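Local coordinates for pectinesterase A (Erwinia chrysanthemi, PDB 2NTP), which hydrolyses the methyl esters of pectin's galacturonate chain, releasing methanol, and probably starts the maceration and soft-rotting of plant tissue, at residues A[152-157]-A[176-181]. Residues are numbered along the deposited sequence; the frame is centred on the assembly and turned at random.
Sequences YQDTLY and FIFGDG. With ADA (alpha-D-galactopyranuronic acid), chain C; ADA (alpha-D-galactopyranuronic acid), chain B; ADA (alpha-D-galactopyranuronic acid), chain D.
The Phe178 ring lies between Tyr157 and the carboxylate of Asp154. Against one face rests the Tyr157 ring as an offset stack, with centroids 4.3 Å apart and planes inclined by 22°; Phe178 CE2 sits above the middle of the tyrosine ring. The opposite face takes the Asp154 carboxylate, turned 27° from the ring plane and displaced toward the rim, with OD2 3.3 Å from Phe178 CZ. With chi1 at 73°, CG of Phe178 lies between the backbone N and the carbonyl carbon, which carries the ring between the two groups. Two backbone hydrogen bonds fix the parallel pairing of 156-157 with 177-178: Leu156 N to Phe176 O (2.8 Å) and Phe178 N to Leu156 O (2.9 Å). They join successive turns of the pectinesterase right-handed parallel beta-helix. On the other face of this pairing, Leu156 CD2 meets Ile177 CG2 at 4.2 Å, and both side chains pack on Phe185. Gln153, the transition-state stabilizer, donates a nearly straight hydrogen bond from NE2 to O6A of the chain C galacturonate (2.8 Å). Asp154 OD1, on the proton donor, lies 2.6 Å from the same O6A. Two catalytic side chains thus converge on one carboxylate oxygen, while the Phe178 ring, itself stacked on Tyr157, lies against the aspartate, consistent with a proton donor held in place for ester cleavage.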
ATOM      1  N   TYR A 152      -5.369   5.634  -6.017  1.00  5.10           N
ATOM      2  CA  TYR A 152      -4.621   6.817  -6.409  1.00  4.94           C
ATOM      3  C   TYR A 152      -3.793   7.263  -5.200  1.00  5.23           C
ATOM      4  O   TYR A 152      -2.654   6.827  -5.033  1.00  5.33           O
ATOM      5  CB  TYR A 152      -5.562   7.919  -6.924  1.00  5.17           C
ATOM      6  CG  TYR A 152      -6.264   7.585  -8.232  1.00  4.76           C
ATOM      7  CD1 TYR A 152      -5.677   7.898  -9.461  1.00  5.91           C
ATOM      8  CD2 TYR A 152      -7.513   6.961  -8.241  1.00  5.32           C
ATOM      9  CE1 TYR A 152      -6.316   7.590 -10.668  1.00  6.22           C
ATOM     10  CE2 TYR A 152      -8.161   6.654  -9.446  1.00  6.51           C
ATOM     11  CZ  TYR A 152      -7.561   6.978 -10.650  1.00  6.19           C
ATOM     12  OH  TYR A 152      -8.200   6.681 -11.844  1.00  6.36           O
ATOM     13  N   GLN A 153      -4.368   8.099  -4.345  1.00  4.96           N
ATOM     14  CA  GLN A 153      -3.666   8.534  -3.140  1.00  5.62           C
ATOM     15  C   GLN A 153      -3.778   7.487  -2.036  1.00  5.06           C
ATOM     16  O   GLN A 153      -4.887   7.061  -1.690  1.00  5.03           O
ATOM     17  CB  GLN A 153      -4.215   9.880  -2.665  1.00  5.28           C
ATOM     18  CG  GLN A 153      -3.431  10.499  -1.495  1.00  6.64           C
ATOM     19  CD  GLN A 153      -3.799  11.953  -1.250  1.00  7.31           C
ATOM     20  OE1 GLN A 153      -4.629  12.521  -1.952  1.00  9.65           O
ATOM     21  NE2 GLN A 153      -3.167  12.564  -0.255  1.00  9.03           N
ATOM     22  N   ASP A 154      -2.630   7.080  -1.488  1.00  5.01           N
ATOM     23  CA  ASP A 154      -2.592   6.197  -0.306  1.00  5.16           C
ATOM     24  C   ASP A 154      -3.126   4.769  -0.561  1.00  5.06           C
ATOM     25  O   ASP A 154      -3.762   4.156   0.302  1.00  4.92           O
ATOM     26  CB  ASP A 154      -3.336   6.850   0.886  1.00  5.23           C
ATOM     27  CG  ASP A 154      -2.524   7.947   1.570  1.00  6.74           C
ATOM     28  OD1 ASP A 154      -1.541   8.438   0.976  1.00  9.14           O
ATOM     29  OD2 ASP A 154      -2.869   8.323   2.711  1.00  7.06           O
ATOM     30  N   THR A 155      -2.844   4.225  -1.740  1.00  4.90           N
ATOM     31  CA  THR A 155      -3.345   2.889  -2.104  1.00  4.76           C
ATOM     32  C   THR A 155      -3.071   1.797  -1.056  1.00  5.09           C
ATOM     33  O   THR A 155      -3.985   1.069  -0.670  1.00  5.11           O
ATOM     34  CB  THR A 155      -2.774   2.453  -3.464  1.00  4.52           C
ATOM     35  OG1 THR A 155      -3.083   3.462  -4.437  1.00  4.35           O
ATOM     36  CG2 THR A 155      -3.366   1.098  -3.906  1.00  5.23           C
ATOM     37  N   LEU A 156      -1.818   1.698  -0.616  1.00  5.05           N
ATOM     38  CA  LEU A 156      -1.385   0.652   0.317  1.00  5.06           C
ATOM     39  C   LEU A 156      -0.823   1.239   1.609  1.00  5.30           C
ATOM     40  O   LEU A 156       0.197   1.935   1.593  1.00  5.27           O
ATOM     41  CB  LEU A 156      -0.344  -0.258  -0.337  1.00  5.57           C
ATOM     42  CG  LEU A 156       0.263  -1.331   0.578  1.00  4.49           C
ATOM     43  CD1 LEU A 156      -0.816  -2.260   1.166  1.00  5.16           C
ATOM     44  CD2 LEU A 156       1.327  -2.137  -0.176  1.00  4.85           C
ATOM     45  N   TYR A 157      -1.493   0.921   2.715  1.00  5.82           N
ATOM     46  CA  TYR A 157      -1.146   1.415   4.045  1.00  6.48           C
ATOM     47  C   TYR A 157      -0.585   0.222   4.813  1.00  6.92           C
ATOM     48  O   TYR A 157      -1.333  -0.669   5.201  1.00  6.97           O
ATOM     49  CB  TYR A 157      -2.416   1.944   4.732  1.00  7.02           C
ATOM     50  CG  TYR A 157      -2.237   2.778   6.000  1.00  7.23           C
ATOM     51  CD1 TYR A 157      -1.003   2.890   6.646  1.00  7.96           C
ATOM     52  CD2 TYR A 157      -3.330   3.448   6.559  1.00  8.39           C
ATOM     53  CE1 TYR A 157      -0.863   3.654   7.817  1.00  8.19           C
ATOM     54  CE2 TYR A 157      -3.201   4.205   7.723  1.00  9.17           C
ATOM     55  CZ  TYR A 157      -1.972   4.310   8.340  1.00  9.15           C
ATOM     56  OH  TYR A 157      -1.856   5.063   9.491  1.00 10.40           O
ATOM     57  N   PHE A 176       1.628   6.122  -2.446  1.00  4.99           N
ATOM     58  CA  PHE A 176       0.761   4.958  -2.655  1.00  5.23           C
ATOM     59  C   PHE A 176       1.207   3.671  -1.954  1.00  4.85           C
ATOM     60  O   PHE A 176       0.459   2.694  -1.912  1.00  5.12           O
ATOM     61  CB  PHE A 176       0.278   4.780  -4.114  1.00  5.37           C
ATOM     62  CG  PHE A 176       1.340   4.370  -5.114  1.00  6.10           C
ATOM     63  CD1 PHE A 176       1.671   3.025  -5.297  1.00  6.62           C
ATOM     64  CD2 PHE A 176       1.939   5.325  -5.943  1.00  6.42           C
ATOM     65  CE1 PHE A 176       2.618   2.635  -6.262  1.00  5.89           C
ATOM     66  CE2 PHE A 176       2.880   4.947  -6.919  1.00  5.83           C
ATOM     67  CZ  PHE A 176       3.223   3.603  -7.073  1.00  6.18           C
ATOM     68  N   ILE A 177       2.414   3.692  -1.396  1.00  4.41           N
ATOM     69  CA  ILE A 177       2.831   2.709  -0.398  1.00  4.35           C
ATOM     70  C   ILE A 177       3.340   3.532   0.765  1.00  4.62           C
ATOM     71  O   ILE A 177       4.329   4.243   0.627  1.00  4.30           O
ATOM     72  CB  ILE A 177       3.963   1.778  -0.892  1.00  4.43           C
ATOM     73  CG1 ILE A 177       3.536   1.024  -2.158  1.00  4.47           C
ATOM     74  CG2 ILE A 177       4.360   0.796   0.221  1.00  4.23           C
ATOM     75  CD1 ILE A 177       4.695   0.332  -2.893  1.00  4.81           C
ATOM     76  N   PHE A 178       2.662   3.454   1.904  1.00  4.67           N
ATOM     77  CA  PHE A 178       3.030   4.308   3.040  1.00  5.18           C
ATOM     78  C   PHE A 178       2.802   3.609   4.371  1.00  5.37           C
ATOM     79  O   PHE A 178       2.016   2.659   4.461  1.00  5.44           O
ATOM     80  CB  PHE A 178       2.276   5.653   2.987  1.00  5.59           C
ATOM     81  CG  PHE A 178       0.810   5.558   3.334  1.00  5.64           C
ATOM     82  CD1 PHE A 178      -0.086   4.925   2.474  1.00  5.65           C
ATOM     83  CD2 PHE A 178       0.322   6.117   4.517  1.00  6.07           C
ATOM     84  CE1 PHE A 178      -1.438   4.827   2.793  1.00  6.15           C
ATOM     85  CE2 PHE A 178      -1.037   6.042   4.839  1.00  5.76           C
ATOM     86  CZ  PHE A 178      -1.917   5.400   3.975  1.00  6.45           C
ATOM     87  N   GLY A 179       3.493   4.084   5.404  1.00  5.40           N
ATOM     88  CA  GLY A 179       3.314   3.532   6.744  1.00  6.06           C
ATOM     89  C   GLY A 179       4.611   3.073   7.380  1.00  6.27           C
ATOM     90  O   GLY A 179       5.693   3.246   6.816  1.00  6.24           O
ATOM     91  N   ASP A 180       4.481   2.485   8.567  1.00  6.95           N
ATOM     92  CA  ASP A 180       5.612   2.193   9.442  1.00  7.74           C
ATOM     93  C   ASP A 180       5.934   0.703   9.505  1.00  7.72           C
ATOM     94  O   ASP A 180       6.801   0.285  10.269  1.00  8.03           O
ATOM     95  CB  ASP A 180       5.288   2.686  10.850  1.00  8.48           C
ATOM     96  CG  ASP A 180       4.030   2.040  11.400  1.00 10.13           C
ATOM     97  OD1 ASP A 180       2.923   2.384  10.930  1.00 15.06           O
ATOM     98  OD2 ASP A 180       4.144   1.177  12.289  1.00 14.65           O
ATOM     99  N   GLY A 181       5.235  -0.096   8.706  1.00  7.56           N
ATOM    100  CA  GLY A 181       5.434  -1.547   8.716  1.00  7.53           C
ATOM    101  C   GLY A 181       6.746  -1.980   8.087  1.00  7.45           C
ATOM    102  O   GLY A 181       7.454  -1.179   7.455  1.00  7.35           O
TER
HETATM  103  C1  ADA C   3      -1.774  14.837   2.475  1.00 13.01           C
HETATM  104  C2  ADA C   3      -1.477  15.199   3.927  1.00 12.40           C
HETATM  105  C3  ADA C   3      -0.191  14.506   4.383  1.00 12.91           C
HETATM  106  C4  ADA C   3      -0.281  13.001   4.118  1.00 12.20           C
HETATM  107  C5  ADA C   3      -0.554  12.770   2.630  1.00 12.63           C
HETATM  108  C6  ADA C   3      -0.668  11.314   2.254  1.00 13.13           C
HETATM  109  O2  ADA C   3      -1.358  16.623   4.039  1.00 13.31           O
HETATM  110  O3  ADA C   3       0.036  14.769   5.775  1.00 13.63           O
HETATM  111  O4  ADA C   3      -1.371  12.452   4.869  1.00 11.38           O
HETATM  112  O5  ADA C   3      -1.792  13.417   2.298  1.00 11.86           O
HETATM  113  O6B ADA C   3       0.165  10.472   2.674  1.00 14.32           O
HETATM  114  O6A ADA C   3      -1.615  11.007   1.503  1.00 13.96           O
HETATM  115  C1  ADA B   2       0.323  16.178  -1.715  1.00 17.95           C
HETATM  116  C2  ADA B   2      -1.062  15.567  -1.506  1.00 15.07           C
HETATM  117  C3  ADA B   2      -1.854  16.361  -0.469  1.00 14.54           C
HETATM  118  C4  ADA B   2      -1.026  16.621   0.794  1.00 13.74           C
HETATM  119  C5  ADA B   2       0.354  17.183   0.458  1.00 15.04           C
HETATM  120  C6  ADA B   2       1.177  17.315   1.710  1.00 15.36           C
HETATM  121  O2  ADA B   2      -1.773  15.581  -2.744  1.00 15.31           O
HETATM  122  O3  ADA B   2      -3.063  15.665  -0.135  1.00 13.06           O
HETATM  123  O4  ADA B   2      -0.840  15.411   1.537  1.00 13.17           O
HETATM  124  O5  ADA B   2       1.006  16.299  -0.462  1.00 14.74           O
HETATM  125  O6B ADA B   2       2.358  16.909   1.692  1.00 15.63           O
HETATM  126  O6A ADA B   2       0.653  17.821   2.727  1.00 15.90           O
HETATM  127  C1  ADA D   5      -3.125  11.034  10.285  1.00 16.32           C
HETATM  128  C2  ADA D   5      -2.316  10.208  11.285  1.00 16.69           C
HETATM  129  C3  ADA D   5      -2.370   8.719  10.932  1.00 17.80           C
HETATM  130  C4  ADA D   5      -3.816   8.246  10.754  1.00 18.88           C
HETATM  131  C5  ADA D   5      -4.527   9.146   9.743  1.00 18.26           C
HETATM  132  C6  ADA D   5      -5.971   8.759   9.564  1.00 18.91           C
HETATM  133  O2  ADA D   5      -0.964  10.670  11.262  1.00 16.06           O
HETATM  134  O3  ADA D   5      -1.686   7.940  11.929  1.00 18.22           O
HETATM  135  O4  ADA D   5      -4.531   8.316  11.997  1.00 21.91           O
HETATM  136  O5  ADA D   5      -4.455  10.513  10.176  1.00 17.16           O
HETATM  137  O6B ADA D   5      -6.266   7.551   9.439  1.00 17.60           O
HETATM  138  O6A ADA D   5      -6.823   9.669   9.544  1.00 20.30           O